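Local coordinates for alpha-glucosidase ([Eubacterium] rectale, PDB 6PNR), which acts as a family 31 glycoside hydrolase, a sulfoquinovosidase that probably releases the sulfonated sugar of sulfolipid, at residues K113-G118 and V173-Y178; D361-E366 and L402-S407; A456-V461 and G492-L497. One frame throughout, in Å; residues are numbered along the deposited sequence.

Contact 1 of 3, residues K113-G118 and V173-Y178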
loop_
_atom_site.group_PDB
_atom_site.type_symbol
_atom_site.label_atom_id
_atom_site.label_comp_id
_atom_site.label_asym_id
_atom_site.label_seq_id
_atom_site.Cartn_x
_atom_site.Cartn_y
_atom_site.Cartn_z
ATOM N N LYS A 113 -25.744 8.873 4.155
ATOM C CA LYS A 113 -24.808 8.061 4.917
ATOM C C LYS A 113 -25.242 6.601 4.860
ATOM O O LYS A 113 -26.402 6.291 4.580
ATOM C CB LYS A 113 -24.705 8.565 6.364
ATOM C CG LYS A 113 -24.059 9.935 6.404
ATOM C CD LYS A 113 -24.227 10.682 7.690
ATOM C CE LYS A 113 -23.529 12.033 7.523
ATOM N NZ LYS A 113 -23.663 12.902 8.711
ATOM N N CYS A 114 -24.288 5.705 5.122
ATOM C CA CYS A 114 -24.469 4.272 4.922
ATOM C C CYS A 114 -23.773 3.500 6.033
ATOM O O CYS A 114 -22.679 3.873 6.472
ATOM C CB CYS A 114 -23.913 3.825 3.569
ATOM S SG CYS A 114 -24.786 4.523 2.141
ATOM N N TYR A 115 -24.389 2.403 6.460
ATOM C CA TYR A 115 -23.895 1.663 7.608
ATOM C C TYR A 115 -23.921 0.169 7.312
ATOM O O TYR A 115 -24.765 -0.324 6.558
ATOM C CB TYR A 115 -24.721 1.977 8.853
ATOM C CG TYR A 115 -24.832 3.461 9.132
ATOM C CD1 TYR A 115 -23.906 4.104 9.939
ATOM C CD2 TYR A 115 -25.860 4.219 8.574
ATOM C CE1 TYR A 115 -24.000 5.455 10.192
ATOM C CE2 TYR A 115 -25.962 5.573 8.817
ATOM C CZ TYR A 115 -25.034 6.186 9.625
ATOM O OH TYR A 115 -25.129 7.530 9.875
ATOM N N GLY A 116 -22.982 -0.551 7.910
ATOM C CA GLY A 116 -23.005 -1.990 7.759
ATOM C C GLY A 116 -21.788 -2.566 7.065
ATOM O O GLY A 116 -20.653 -2.318 7.485
ATOM N N CYS A 117 -22.025 -3.329 5.998
ATOM C CA CYS A 117 -21.001 -4.168 5.370
ATOM C C CYS A 117 -20.386 -5.133 6.379
ATOM O O CYS A 117 -19.188 -5.421 6.334
ATOM C CB CYS A 117 -19.921 -3.326 4.685
ATOM S SG CYS A 117 -20.511 -2.659 3.090
ATOM N N GLY A 118 -21.219 -5.646 7.288
ATOM C CA GLY A 118 -20.757 -6.597 8.286
ATOM C C GLY A 118 -20.361 -5.944 9.590
ATOM O O GLY A 118 -20.879 -4.886 9.943
ATOM N N VAL A 173 -27.048 -0.443 5.001
ATOM C CA VAL A 173 -28.238 0.326 5.345
ATOM C C VAL A 173 -27.976 1.773 4.961
ATOM O O VAL A 173 -26.920 2.322 5.295
ATOM C CB VAL A 173 -28.547 0.228 6.847
ATOM C CG1 VAL A 173 -29.730 1.143 7.233
ATOM C CG2 VAL A 173 -28.823 -1.210 7.238
ATOM N N SER A 174 -28.937 2.396 4.284
ATOM C CA SER A 174 -28.828 3.781 3.853
ATOM C C SER A 174 -29.712 4.689 4.700
ATOM O O SER A 174 -30.731 4.261 5.250
ATOM C CB SER A 174 -29.225 3.928 2.379
ATOM O OG SER A 174 -29.526 5.281 2.066
ATOM N N THR A 175 -29.319 5.962 4.785
ATOM C CA THR A 175 -30.140 6.942 5.482
ATOM C C THR A 175 -31.398 7.321 4.697
ATOM O O THR A 175 -32.246 8.030 5.235
ATOM C CB THR A 175 -29.310 8.186 5.815
ATOM O OG1 THR A 175 -28.643 8.668 4.645
ATOM C CG2 THR A 175 -28.240 7.835 6.865
ATOM N N ASN A 176 -31.537 6.864 3.460
ATOM C CA ASN A 176 -32.848 6.850 2.809
ATOM C C ASN A 176 -33.764 5.769 3.378
ATOM O O ASN A 176 -34.848 5.564 2.821
ATOM C CB ASN A 176 -32.695 6.647 1.298
ATOM C CG ASN A 176 -31.963 7.787 0.632
ATOM O OD1 ASN A 176 -31.985 8.917 1.113
ATOM N ND2 ASN A 176 -31.296 7.493 -0.477
ATOM N N LYS A 177 -33.325 5.075 4.433
ATOM C CA LYS A 177 -34.146 4.099 5.159
ATOM C C LYS A 177 -34.519 2.910 4.276
ATOM O O LYS A 177 -35.682 2.517 4.168
ATOM C CB LYS A 177 -35.385 4.753 5.764
ATOM C CG LYS A 177 -35.072 5.560 7.014
ATOM C CD LYS A 177 -36.326 6.143 7.632
ATOM C CE LYS A 177 -35.989 7.320 8.523
ATOM N NZ LYS A 177 -37.187 7.857 9.215
ATOM N N TYR A 178 -33.501 2.341 3.637
ATOM C CA TYR A 178 -33.574 1.028 3.020
ATOM C C TYR A 178 -32.301 0.269 3.381
ATOM O O TYR A 178 -31.285 0.864 3.759
ATOM C CB TYR A 178 -33.739 1.113 1.487
ATOM C CG TYR A 178 -32.519 1.639 0.722
ATOM C CD1 TYR A 178 -31.455 0.800 0.405
ATOM C CD2 TYR A 178 -32.446 2.965 0.295
ATOM C CE1 TYR A 178 -30.352 1.262 -0.281
ATOM C CE2 TYR A 178 -31.346 3.437 -0.400
ATOM C CZ TYR A 178 -30.298 2.580 -0.683
ATOM O OH TYR A 178 -29.184 3.020 -1.373
#
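Lys113 meets Thr175 twice. Its backbone N gives a nearly linear bond to Thr175 OG1 (2.9 Å, 175°), and its carbonyl O accepts from Thr175 N, also at 2.9 Å. With OG1 set between the backbone N and the carbonyl carbon (chi1 52°), Thr175 turns its hydroxyl to Lys113 N and its methyl CG2 to Lys113 CB, 3.6 Å off. The lysine chain then runs on, extended, to a salt bridge with Asp588. Cys114 faces Ser174 as an antiparallel non-hydrogen-bonded pair, its CA only 3.2 Å from Val173 O in a CA-H...O contact, while Ser174 OG turns to Glu112 and closes an ST turn with Asn176 N. Tyr115 and Val173 form the hydrogen-bonded pair, N to O in both directions at 2.8 Å. The tyrosine ring takes Thr175 CG2 at its edge, 3.8 Å from CE2, and its OH bonds to Tyr587 O. Strand 114-118 is the outermost strand, within this chain, of an eight-stranded antiparallel sheet, with Val173 resting on helix 217-228. Where regular pairing runs out, a threonine hydroxyl stands in for a backbone carbonyl, so Lys113 N is still satisfied and the hydrogen-bonded edge gains one further residue.

Contact 2 of 3, residues D361-E366 and L402-S407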
loop_
_atom_site.group_PDB
_atom_site.type_symbol
_atom_site.label_atom_id
_atom_site.label_comp_id
_atom_site.label_asym_id
_atom_site.label_seq_id
_atom_site.Cartn_x
_atom_site.Cartn_y
_atom_site.Cartn_z
ATOM N N ASP A 361 -14.035 -30.426 5.629
ATOM C CA ASP A 361 -14.808 -29.954 4.477
ATOM C C ASP A 361 -16.279 -29.866 4.865
ATOM O O ASP A 361 -17.063 -30.798 4.677
ATOM C CB ASP A 361 -14.597 -30.852 3.263
ATOM C CG ASP A 361 -15.261 -30.297 2.010
ATOM O OD1 ASP A 361 -15.983 -29.278 2.116
ATOM O OD2 ASP A 361 -15.050 -30.862 0.916
ATOM N N LEU A 362 -16.671 -28.701 5.373
ATOM C CA LEU A 362 -18.039 -28.520 5.830
ATOM C C LEU A 362 -19.058 -28.588 4.696
ATOM O O LEU A 362 -20.254 -28.638 4.980
ATOM C CB LEU A 362 -18.165 -27.187 6.565
ATOM C CG LEU A 362 -17.331 -27.066 7.843
ATOM C CD1 LEU A 362 -17.524 -25.694 8.462
ATOM C CD2 LEU A 362 -17.693 -28.156 8.838
ATOM N N THR A 363 -18.624 -28.575 3.437
ATOM C CA THR A 363 -19.548 -28.725 2.316
ATOM C C THR A 363 -19.846 -30.182 1.998
ATOM O O THR A 363 -20.784 -30.460 1.241
ATOM C CB THR A 363 -18.999 -28.047 1.056
ATOM O OG1 THR A 363 -17.940 -28.838 0.503
ATOM C CG2 THR A 363 -18.471 -26.665 1.383
ATOM N N ASN A 364 -19.058 -31.101 2.536
ATOM C CA ASN A 364 -19.327 -32.526 2.447
ATOM C C ASN A 364 -20.322 -32.866 3.545
ATOM O O ASN A 364 -19.966 -32.806 4.732
ATOM C CB ASN A 364 -18.024 -33.324 2.600
ATOM C CG ASN A 364 -18.243 -34.827 2.547
ATOM O OD1 ASN A 364 -19.340 -35.319 2.801
ATOM N ND2 ASN A 364 -17.192 -35.561 2.214
ATOM N N PRO A 365 -21.563 -33.238 3.206
ATOM C CA PRO A 365 -22.554 -33.493 4.264
ATOM C C PRO A 365 -22.103 -34.532 5.275
ATOM O O PRO A 365 -22.423 -34.395 6.465
ATOM C CB PRO A 365 -23.794 -33.957 3.485
ATOM C CG PRO A 365 -23.611 -33.384 2.108
ATOM C CD PRO A 365 -22.131 -33.415 1.856
ATOM N N GLU A 366 -21.358 -35.552 4.848
ATOM C CA GLU A 366 -20.868 -36.563 5.781
ATOM C C GLU A 366 -19.878 -35.964 6.775
ATOM O O GLU A 366 -19.957 -36.226 7.983
ATOM C CB GLU A 366 -20.223 -37.718 5.013
ATOM C CG GLU A 366 -21.169 -38.433 4.063
ATOM C CD GLU A 366 -20.647 -39.791 3.626
ATOM O OE1 GLU A 366 -19.490 -40.123 3.958
ATOM O OE2 GLU A 366 -21.401 -40.527 2.956
ATOM N N LEU A 402 -13.305 -28.595 -2.906
ATOM C CA LEU A 402 -14.397 -28.798 -1.967
ATOM C C LEU A 402 -15.429 -29.754 -2.551
ATOM O O LEU A 402 -15.685 -29.752 -3.759
ATOM C CB LEU A 402 -15.052 -27.463 -1.618
ATOM C CG LEU A 402 -13.932 -26.544 -1.140
ATOM C CD1 LEU A 402 -14.360 -25.118 -1.179
ATOM C CD2 LEU A 402 -13.491 -26.952 0.266
ATOM N N TYR A 403 -16.011 -30.570 -1.677
ATOM C CA TYR A 403 -17.067 -31.491 -2.077
ATOM C C TYR A 403 -18.170 -30.786 -2.859
ATOM O O TYR A 403 -18.747 -31.365 -3.784
ATOM C CB TYR A 403 -17.646 -32.165 -0.836
ATOM C CG TYR A 403 -18.705 -33.203 -1.129
ATOM C CD1 TYR A 403 -20.037 -32.842 -1.290
ATOM C CD2 TYR A 403 -18.373 -34.553 -1.226
ATOM C CE1 TYR A 403 -21.015 -33.794 -1.554
ATOM C CE2 TYR A 403 -19.344 -35.516 -1.490
ATOM C CZ TYR A 403 -20.664 -35.128 -1.654
ATOM O OH TYR A 403 -21.638 -36.074 -1.913
ATOM N N SER A 404 -18.491 -29.542 -2.494
ATOM C CA SER A 404 -19.504 -28.807 -3.244
ATOM C C SER A 404 -19.132 -28.640 -4.710
ATOM O O SER A 404 -20.017 -28.381 -5.531
ATOM C CB SER A 404 -19.727 -27.421 -2.643
ATOM O OG SER A 404 -18.598 -26.612 -2.905
ATOM N N GLY A 405 -17.847 -28.763 -5.053
ATOM C CA GLY A 405 -17.378 -28.475 -6.389
ATOM C C GLY A 405 -17.330 -27.007 -6.749
ATOM O O GLY A 405 -16.869 -26.674 -7.846
ATOM N N LYS A 406 -17.796 -26.118 -5.872
ATOM C CA LYS A 406 -17.713 -24.688 -6.112
ATOM C C LYS A 406 -16.282 -24.199 -5.907
ATOM O O LYS A 406 -15.477 -24.822 -5.210
ATOM C CB LYS A 406 -18.662 -23.935 -5.183
ATOM C CG LYS A 406 -20.131 -24.272 -5.398
ATOM C CD LYS A 406 -21.043 -23.375 -4.563
ATOM C CE LYS A 406 -22.515 -23.667 -4.826
ATOM N NZ LYS A 406 -23.406 -22.621 -4.251
ATOM N N SER A 407 -15.966 -23.072 -6.532
ATOM C CA SER A 407 -14.625 -22.518 -6.385
ATOM C C SER A 407 -14.398 -22.037 -4.952
ATOM O O SER A 407 -15.320 -21.514 -4.316
ATOM C CB SER A 407 -14.416 -21.355 -7.350
ATOM O OG SER A 407 -13.272 -20.608 -6.980
#
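Asp361 and Thr363 meet Tyr403 and Ser404 where two type I beta turns, Asp361 to Asn364 and Leu402 to Gly405, come together, with the backbones closest at Asn364 and Tyr403 (CA-CA 5.2 Å). The Asp361 carboxylate serves both turns. Its OD2 offers a syn lone pair to Tyr403 N (2.8 Å, 168°), a reach that follows from chi1 of -173°, which swings CG away from the Asp361 N. Its other oxygen, OD1, is gripped from one face of the carboxylate plane by Thr363 N, which closes an Asx turn, and by Thr363 OG1 at 2.6 Å. That hydroxyl, having given its proton to Asp361, accepts from Ser404 N at 3.1 Å, so one relay runs from the second turn through threonine to aspartate. A leucine at Asp361 would probably leave Tyr403 N without its acceptor and set the Thr363 hydroxyl free to turn.

Beyond the relay much of the contact is made by the Tyr403 ring. The Asn364 amide lies stacked over one face, the planes 24° apart, and its CB reaches Tyr403 CB at 3.6 Å; Pro365 CD comes up to CE1 of Tyr403 at 3.6 Å, the two side chains crossing at about a right angle. Asn364 also uses OD1 to accept from Glu366 N as the N-cap of helix 365-380. Within the TIM-barrel domain the contact joins the start of that helix to the loop running from strand 386-389 to helix 408-429, whose Trp415 touches both Asp361 and Thr363 and whose Glu411 bonds to Ser404 OG.

Contact 3 of 3, residues A456-V461 and G492-L497. With 9VH ([(3~{S},4~{R},5~{R})-4,5-bis(oxidanyl)piperidin-3-yl]methanesulfonic acid), chain C.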
loop_
_atom_site.group_PDB
_atom_site.type_symbol
_atom_site.label_atom_id
_atom_site.label_comp_id
_atom_site.label_asym_id
_atom_site.label_seq_id
_atom_site.Cartn_x
_atom_site.Cartn_y
_atom_site.Cartn_z
ATOM N N ALA A 456 -16.235 -9.549 19.373
ATOM C CA ALA A 456 -15.495 -8.667 18.473
ATOM C C ALA A 456 -14.140 -9.237 18.037
ATOM O O ALA A 456 -13.353 -8.479 17.454
ATOM C CB ALA A 456 -15.305 -7.291 19.127
ATOM N N GLY A 457 -13.806 -10.501 18.268
ATOM C CA GLY A 457 -12.542 -11.013 17.768
ATOM C C GLY A 457 -11.385 -10.493 18.602
ATOM O O GLY A 457 -11.567 -10.021 19.731
ATOM N N ASP A 458 -10.183 -10.575 18.028
ATOM C CA ASP A 458 -8.957 -10.178 18.714
ATOM C C ASP A 458 -8.739 -8.672 18.593
ATOM O O ASP A 458 -8.534 -8.163 17.487
ATOM C CB ASP A 458 -7.740 -10.878 18.105
ATOM C CG ASP A 458 -7.804 -12.396 18.168
ATOM O OD1 ASP A 458 -8.716 -12.959 18.812
ATOM O OD2 ASP A 458 -6.889 -13.018 17.573
ATOM N N GLN A 459 -8.740 -7.961 19.717
ATOM C CA GLN A 459 -8.195 -6.608 19.767
ATOM C C GLN A 459 -6.765 -6.662 20.294
ATOM O O GLN A 459 -6.390 -7.588 21.011
ATOM C CB GLN A 459 -9.028 -5.701 20.679
ATOM C CG GLN A 459 -10.245 -5.114 20.010
ATOM C CD GLN A 459 -11.317 -6.162 19.838
ATOM O OE1 GLN A 459 -11.789 -6.732 20.820
ATOM N NE2 GLN A 459 -11.687 -6.444 18.589
ATOM N N SER A 460 -5.971 -5.651 19.941
ATOM C CA SER A 460 -4.729 -5.441 20.669
ATOM C C SER A 460 -5.046 -5.026 22.099
ATOM O O SER A 460 -6.120 -4.491 22.398
ATOM C CB SER A 460 -3.859 -4.375 20.001
ATOM O OG SER A 460 -3.381 -4.812 18.732
ATOM N N VAL A 461 -4.098 -5.288 22.992
ATOM C CA VAL A 461 -4.268 -4.937 24.394
ATOM C C VAL A 461 -3.913 -3.463 24.609
ATOM O O VAL A 461 -3.017 -3.139 25.394
ATOM C CB VAL A 461 -3.430 -5.868 25.294
ATOM C CG1 VAL A 461 -4.029 -7.265 25.297
ATOM C CG2 VAL A 461 -1.944 -5.932 24.824
ATOM N N GLY A 492 -10.208 -6.540 28.297
ATOM C CA GLY A 492 -8.769 -6.353 28.303
ATOM C C GLY A 492 -8.074 -6.636 26.994
ATOM O O GLY A 492 -6.847 -6.459 26.917
ATOM N N GLY A 493 -8.799 -7.083 25.967
ATOM C CA GLY A 493 -8.185 -7.338 24.678
ATOM C C GLY A 493 -7.484 -8.683 24.655
ATOM O O GLY A 493 -7.492 -9.452 25.624
ATOM N N TYR A 494 -6.849 -8.961 23.520
ATOM C CA TYR A 494 -6.218 -10.256 23.313
ATOM C C TYR A 494 -4.750 -10.125 22.916
ATOM O O TYR A 494 -3.894 -10.720 23.570
ATOM C CB TYR A 494 -6.959 -11.073 22.250
ATOM C CG TYR A 494 -6.256 -12.391 21.945
ATOM C CD1 TYR A 494 -6.402 -13.493 22.790
ATOM C CD2 TYR A 494 -5.442 -12.527 20.817
ATOM C CE1 TYR A 494 -5.758 -14.696 22.518
ATOM C CE2 TYR A 494 -4.804 -13.730 20.525
ATOM C CZ TYR A 494 -4.955 -14.807 21.392
ATOM O OH TYR A 494 -4.309 -15.991 21.124
ATOM N N THR A 495 -4.438 -9.367 21.862
ATOM C CA THR A 495 -3.161 -9.522 21.154
ATOM C C THR A 495 -2.051 -8.712 21.820
ATOM O O THR A 495 -2.111 -7.479 21.857
ATOM C CB THR A 495 -3.288 -9.090 19.693
ATOM O OG1 THR A 495 -4.452 -9.688 19.100
ATOM C CG2 THR A 495 -2.013 -9.511 18.899
ATOM N N SER A 496 -1.029 -9.398 22.317
ATOM C CA SER A 496 0.172 -8.757 22.839
ATOM C C SER A 496 1.341 -9.151 21.949
ATOM O O SER A 496 1.686 -10.335 21.862
ATOM C CB SER A 496 0.438 -9.145 24.294
ATOM O OG SER A 496 1.692 -8.621 24.746
ATOM N N LEU A 497 1.920 -8.158 21.275
ATOM C CA LEU A 497 3.078 -8.311 20.409
ATOM C C LEU A 497 3.866 -7.004 20.411
ATOM O O LEU A 497 3.326 -5.943 20.718
ATOM C CB LEU A 497 2.662 -8.649 18.968
ATOM C CG LEU A 497 1.896 -9.930 18.656
ATOM C CD1 LEU A 497 1.476 -9.936 17.188
ATOM C CD2 LEU A 497 2.747 -11.134 18.960
HETATM O O1 9VH C . -4.214 -19.564 20.176
HETATM S S1 9VH C . -5.308 -20.301 19.569
HETATM O O2 9VH C . -5.386 -20.010 18.159
HETATM O O3 9VH C . -5.235 -21.706 19.891
HETATM C C1 9VH C . -6.766 -19.659 20.344
HETATM C C2 9VH C . -7.055 -18.184 20.036
HETATM C C3 9VH C . -7.585 -18.095 18.613
HETATM N N1 9VH C . -8.201 -16.833 18.202
HETATM C C4 9VH C . -9.209 -16.370 19.156
HETATM C C5 9VH C . -8.600 -16.258 20.545
HETATM O O4 9VH C . -9.613 -15.797 21.437
HETATM C C6 9VH C . -8.089 -17.615 21.006
HETATM O O5 9VH C . -7.530 -17.520 22.313
HETATM O O HOH W 1 -5.100 -7.665 17.320
HETATM O O HOH W 2 -4.280 -11.758 17.492
HETATM O O HOH W 3 -0.769 -5.720 20.004
#
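The sugar-binding pocket of the family 31 TIM barrel draws one wall from this contact, where Asp458 and Tyr494 lie side by side and point the same way. Their flat groups are 27° apart, with Asp458 CG 3.6 Å from Tyr494 CD2 and OD1 over the ring face. C5 of the aza-sugar inhibitor 9VH lies over the same face of Tyr494, offset toward the rim, while 9VH O5 comes to 3.3 Å from Tyr494 CE1. Asp458 OD1 approaches 9VH C4 at 3.5 Å, and Tyr494 swings out to the ligand because its CG stands anti to the backbone N (chi1 176°). His523, which bonds to the ligand, meets the tyrosine edge-to-face.

Behind this wall two barrel loops, one following helix 447-450 and the other strand 490-491, are joined through their backbones. Gln459 O accepts from both Tyr494 N and Thr495 N, the latter at 2.8 Å and almost straight (174°), holding the backbone on both sides of Tyr494 CA. Val461 N returns a bond to Thr495 O at 3.2 Å. Gly493 sits against Ser460 O so closely that any CB would clash there, while Val461 CG1 packs on Gly492 O. Water bridges Asp458 OD2, 2.9 Å away, to Thr495 OG1, tying the pocket carboxylate to the second loop; a second donates to Ser460 OG and Thr495 O, and the Ser460 hydroxyl also bonds to Asp467.

How the contacts relate
The three contacts follow one another along the chain without touching, and only contact 3 reaches the inhibitor. Contact 1 belongs to the eight-stranded antiparallel sheet; its centre lies about 28 Å from that of contact 3, on the opposite side of the chain's centre, though their nearest atoms come within about 10 Å. Contacts 2 and 3 share the TIM-barrel domain, yet their centres are about 33 Å apart and their nearest atoms about 18 Å. Contact 2, equally far from contact 1 by centres, joins loops well away from the pocket. In each, an oxygen outside regular helix or strand pairing, from a side chain or a loop carbonyl, takes up backbone N-H groups.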